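Local structure of PlzA (Borrelia burgdorferi, 7MIE) at residues A[27-32]-A[151-156]; A[56-61]-A[77-82]. The protein binds the bacterial second messenger c-di-GMP and probably acts as a receptor that passes this signal on, through a PilZ-type domain. All blocks are in the same frame, centred on the assembly; numbering follows the deposited sequence.

Both contacts belong to the N-terminal part of PlzA, within the range of the PilZN3 family, and both are apolar. Interaction 1 joins helix 26-36 to helix 149-164, beside the antiparallel sheet; interaction 2 brings strands 57-62 and 78-84 of that sheet face to face through their side chains. Along the chain, interaction 2 is nested inside the loop that interaction 1 closes. Their centres lie about 19 Å apart and their nearest atoms about 7 Å, so they do not touch. M76 touches both helices of interaction 1 from the loop that leads out of strand 65-74 into strand 78-84 of interaction 2. Both contacts lie away from the residues that bind c-di-GMP.

Interaction 1: residues A[27-32]-A[151-156]; sequences SRKIRD and IAIKVG
I30 rests its side chain on the buried methyl group of A152, and this is the enclosed part of the contact. Three carbons of I30 share the one methyl: CD1 lies 3.9 Å from A152 CB, while CG1 and CG2 each come within 4.0 Å of it. The CB of A152 points at the other helix, whereas the side chain of I30 leaves its helix alongside the gap, and its end turns in toward A152. With CG1 lying beside the backbone N (chi1 -71°), both branches of I30 reach this methyl. Further along, I30 CG1 is 4.3 Å from I153 CD1.

I153 and K29, both partly exposed, form the solvent side, where a single methyl makes the close contact. The isoleucine sends CG1 anti to its own backbone N (chi1 -167°), carrying CD1 over to the aliphatic part of the lysine, where it lies 3.7 Å from K29 CG. The two side chains cross at about a right angle, so the contact is a methyl set against the CB-CG part of the lysine chain. The rest of K29 bends away at chi2, and the lysine makes a cation-pi contact with Y33 of its own helix.

No hydrogen bond crosses between the segments, and 167 Å² of surface is buried in all. L26 and Y33 of helix 26-36 also touch I153, extending the contact beyond the segment at both ends. M76 packs against both I30 and A152 from a loop, and I151 and V155 turn to I74 of strand 65-74. With the axes of the two segments 9.5 Å apart at closest approach and at an angle of 44°, this is an oblique helix-helix packing in which the N-terminal helix lies across helix 149-164, beside the N-terminal β-sheet.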
# COMPACT_ATOMS: atom_id res chain seq x y z
N SER A 27 18.13 6.71 -17.97
CA SER A 27 17.75 5.38 -18.41
C SER A 27 18.62 4.32 -17.74
O SER A 27 18.11 3.27 -17.33
CB SER A 27 17.82 5.28 -19.92
OG SER A 27 17.00 6.29 -20.50
N ARG A 28 19.92 4.62 -17.65
CA ARG A 28 20.86 3.67 -17.11
C ARG A 28 20.62 3.49 -15.62
O ARG A 28 20.62 2.36 -15.15
CB ARG A 28 22.32 4.08 -17.33
CG ARG A 28 23.29 3.18 -16.59
CD ARG A 28 24.67 3.67 -16.98
NE ARG A 28 25.67 2.71 -16.57
CZ ARG A 28 26.91 2.69 -17.04
NH1 ARG A 28 27.28 3.58 -17.95
NH2 ARG A 28 27.77 1.79 -16.60
N LYS A 29 20.44 4.61 -14.91
CA LYS A 29 20.14 4.55 -13.49
C LYS A 29 18.85 3.77 -13.25
O LYS A 29 18.78 2.99 -12.31
CB LYS A 29 20.02 5.95 -12.89
CG LYS A 29 19.96 5.98 -11.37
CD LYS A 29 21.28 5.68 -10.69
CE LYS A 29 21.13 5.01 -9.35
NZ LYS A 29 20.69 3.59 -9.51
N ILE A 30 17.84 3.97 -14.12
CA ILE A 30 16.58 3.26 -13.94
C ILE A 30 16.75 1.75 -14.18
O ILE A 30 16.17 0.97 -13.43
CB ILE A 30 15.46 3.85 -14.84
CG1 ILE A 30 15.07 5.22 -14.29
CG2 ILE A 30 14.28 2.91 -15.05
CD1 ILE A 30 14.43 6.16 -15.32
N ARG A 31 17.60 1.36 -15.14
CA ARG A 31 17.92 -0.05 -15.38
C ARG A 31 18.63 -0.65 -14.17
O ARG A 31 18.32 -1.78 -13.77
CB ARG A 31 18.78 -0.21 -16.65
CG ARG A 31 18.01 0.03 -17.94
CD ARG A 31 18.78 -0.10 -19.26
NE ARG A 31 20.02 0.67 -19.43
CZ ARG A 31 21.22 0.20 -19.11
NH1 ARG A 31 21.33 -1.01 -18.61
NH2 ARG A 31 22.31 0.93 -19.28
N ASP A 32 19.58 0.09 -13.58
CA ASP A 32 20.27 -0.39 -12.37
C ASP A 32 19.29 -0.60 -11.22
O ASP A 32 19.31 -1.61 -10.53
CB ASP A 32 21.32 0.61 -11.86
CG ASP A 32 22.47 0.91 -12.83
OD1 ASP A 32 22.67 0.12 -13.78
OD2 ASP A 32 23.12 1.97 -12.64
N ILE A 151 8.87 9.29 -12.91
CA ILE A 151 8.27 8.48 -11.85
C ILE A 151 9.24 7.36 -11.45
O ILE A 151 9.49 7.17 -10.26
CB ILE A 151 6.90 7.94 -12.28
CG1 ILE A 151 5.93 9.13 -12.35
CG2 ILE A 151 6.41 6.91 -11.28
CD1 ILE A 151 4.61 8.81 -12.94
N ALA A 152 9.80 6.65 -12.44
CA ALA A 152 10.71 5.54 -12.18
C ALA A 152 11.91 5.92 -11.29
O ALA A 152 12.25 5.21 -10.35
CB ALA A 152 11.17 4.95 -13.51
N ILE A 153 12.55 7.06 -11.55
CA ILE A 153 13.71 7.47 -10.76
C ILE A 153 13.32 7.77 -9.32
O ILE A 153 14.03 7.41 -8.38
CB ILE A 153 14.44 8.67 -11.44
CG1 ILE A 153 15.81 8.89 -10.80
CG2 ILE A 153 13.61 9.94 -11.43
CD1 ILE A 153 16.78 7.87 -11.38
N LYS A 154 12.09 8.30 -9.11
CA LYS A 154 11.65 8.58 -7.75
C LYS A 154 11.28 7.29 -7.01
O LYS A 154 11.53 7.18 -5.82
CB LYS A 154 10.41 9.46 -7.81
CG LYS A 154 10.73 10.93 -8.11
CD LYS A 154 9.42 11.72 -8.10
CE LYS A 154 9.70 13.19 -8.37
NZ LYS A 154 8.41 13.88 -8.61
N VAL A 155 10.75 6.31 -7.74
CA VAL A 155 10.42 5.04 -7.10
C VAL A 155 11.73 4.38 -6.66
O VAL A 155 11.83 3.83 -5.55
CB VAL A 155 9.60 4.14 -8.05
CG1 VAL A 155 9.41 2.74 -7.45
CG2 VAL A 155 8.22 4.78 -8.35
N GLY A 156 12.77 4.50 -7.50
CA GLY A 156 14.06 3.94 -7.10
C GLY A 156 14.63 4.61 -5.85
O GLY A 156 15.11 3.93 -4.93

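Interaction 2: residues A[56-61]-A[77-82]; sequences NTIEMR and DSLKLI
I58 holds CG1 anti to its backbone N (chi1 -172°), which places CG2 between the N and the carbonyl carbon and turns that methyl to L81. The leucine has CG beside its own backbone N (chi1 -59°) and presents both of its methyls. I58 CG2 therefore sits against the fork of L81, 3.7 Å from L81 CD1 and 3.8 Å from L81 CD2. The two side chains cross at about a right angle, a branch of one meeting the branched end of the other.

The longer arm of I58 extends along the facing strand, toward L79. There I58 CD1 comes to 4.5 Å from L79 CD1, a looser touch than the one with L81. I58, L79 and L81 thus all point inward from their strands, and all three are buried. M60 points in the same direction, but its CE stays 4.7 Å from L81 CD1.

The backbones take no part: the closest CA pair, I58 and L81, is 8.4 Å apart, and no hydrogen bond crosses. On the opposite face of strand 57-61, E59 and R61 make a salt bridge, with R61 NH2 3.0 Å from E59 OE2; the guanidinium donates within its own plane to an oxygen met from above the carboxylate plane.

Strands 57-62 and 78-84 each pair with strand 65-74 in an antiparallel manner, and the curl of the sheet brings their inner faces together. L141 of strand 134-143 touches both M60 and L81, and L103 packs on I58, so the contact sits in the hydrophobic interior of the curled sheet, while I82 packs on M277 and H280 of helix 273-283.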
# COMPACT_ATOMS: atom_id res chain seq x y z
N ASN A 56 -4.05 8.15 -7.49
CA ASN A 56 -4.07 6.76 -7.08
C ASN A 56 -5.13 5.98 -7.86
O ASN A 56 -5.16 4.78 -7.78
CB ASN A 56 -4.24 6.61 -5.56
CG ASN A 56 -3.33 5.53 -5.00
OD1 ASN A 56 -2.20 5.36 -5.46
ND2 ASN A 56 -3.88 4.72 -4.10
N THR A 57 -5.99 6.70 -8.58
CA THR A 57 -7.02 6.08 -9.39
C THR A 57 -6.44 5.89 -10.78
O THR A 57 -5.72 6.74 -11.30
CB THR A 57 -8.30 6.94 -9.37
OG1 THR A 57 -8.83 6.80 -8.05
CG2 THR A 57 -9.36 6.44 -10.34
N ILE A 58 -6.78 4.77 -11.44
CA ILE A 58 -6.15 4.51 -12.71
C ILE A 58 -7.17 3.79 -13.61
O ILE A 58 -7.83 2.88 -13.14
CB ILE A 58 -4.93 3.63 -12.49
CG1 ILE A 58 -4.13 3.50 -13.78
CG2 ILE A 58 -5.21 2.28 -11.82
CD1 ILE A 58 -2.67 3.38 -13.43
N GLU A 59 -7.14 4.10 -14.90
CA GLU A 59 -8.01 3.44 -15.88
C GLU A 59 -7.27 2.32 -16.59
O GLU A 59 -6.13 2.50 -17.07
CB GLU A 59 -8.46 4.50 -16.89
CG GLU A 59 -9.58 3.94 -17.77
CD GLU A 59 -10.07 4.88 -18.87
OE1 GLU A 59 -9.61 6.05 -18.93
OE2 GLU A 59 -10.97 4.44 -19.65
N MET A 60 -7.89 1.13 -16.67
CA MET A 60 -7.37 0.05 -17.48
C MET A 60 -8.26 -0.14 -18.71
O MET A 60 -9.47 -0.14 -18.55
CB MET A 60 -7.42 -1.24 -16.66
CG MET A 60 -7.51 -2.50 -17.51
SD MET A 60 -5.87 -3.04 -17.96
CE MET A 60 -5.36 -3.49 -16.29
N ARG A 61 -7.65 -0.28 -19.89
CA ARG A 61 -8.37 -0.56 -21.12
C ARG A 61 -7.95 -1.91 -21.67
O ARG A 61 -6.75 -2.22 -21.76
CB ARG A 61 -7.94 0.42 -22.21
CG ARG A 61 -8.74 1.69 -22.26
CD ARG A 61 -10.07 1.44 -22.97
NE ARG A 61 -10.32 2.74 -22.45
CZ ARG A 61 -10.24 3.87 -23.14
NH1 ARG A 61 -10.00 3.83 -24.44
NH2 ARG A 61 -10.46 5.01 -22.52
N ASP A 77 9.35 -1.66 -12.51
CA ASP A 77 8.84 -1.89 -13.86
C ASP A 77 7.49 -2.58 -13.84
O ASP A 77 7.08 -3.19 -14.82
CB ASP A 77 9.87 -2.56 -14.78
CG ASP A 77 10.38 -3.86 -14.21
OD1 ASP A 77 9.56 -4.62 -13.66
OD2 ASP A 77 11.62 -4.07 -14.28
N SER A 78 6.79 -2.43 -12.72
CA SER A 78 5.48 -3.04 -12.59
C SER A 78 4.75 -2.28 -11.50
O SER A 78 5.37 -1.46 -10.80
CB SER A 78 5.56 -4.53 -12.22
OG SER A 78 6.22 -4.73 -10.95
N LEU A 79 3.44 -2.54 -11.39
CA LEU A 79 2.69 -2.01 -10.27
C LEU A 79 1.58 -2.99 -9.93
O LEU A 79 1.32 -3.92 -10.68
CB LEU A 79 2.24 -0.58 -10.60
CG LEU A 79 1.00 -0.38 -11.48
CD1 LEU A 79 0.80 1.13 -11.77
CD2 LEU A 79 1.08 -1.17 -12.78
N LYS A 80 0.96 -2.78 -8.76
CA LYS A 80 -0.12 -3.65 -8.33
C LYS A 80 -1.40 -2.81 -8.22
O LYS A 80 -1.40 -1.74 -7.62
CB LYS A 80 0.16 -4.31 -6.97
CG LYS A 80 1.27 -5.35 -7.03
CD LYS A 80 1.47 -6.09 -5.70
CE LYS A 80 2.82 -6.76 -5.68
NZ LYS A 80 3.05 -7.37 -4.34
N LEU A 81 -2.47 -3.35 -8.81
CA LEU A 81 -3.73 -2.62 -8.89
C LEU A 81 -4.85 -3.44 -8.26
O LEU A 81 -4.88 -4.67 -8.40
CB LEU A 81 -4.11 -2.32 -10.35
CG LEU A 81 -3.14 -1.50 -11.20
CD1 LEU A 81 -3.84 -1.06 -12.51
CD2 LEU A 81 -2.70 -0.23 -10.43
N ILE A 82 -5.79 -2.72 -7.60
CA ILE A 82 -6.98 -3.34 -7.01
C ILE A 82 -8.18 -3.06 -7.91
O ILE A 82 -8.47 -1.90 -8.27
CB ILE A 82 -7.24 -2.75 -5.61
CG1 ILE A 82 -6.13 -3.15 -4.62
CG2 ILE A 82 -8.64 -3.15 -5.09
CD1 ILE A 82 -6.09 -2.20 -3.39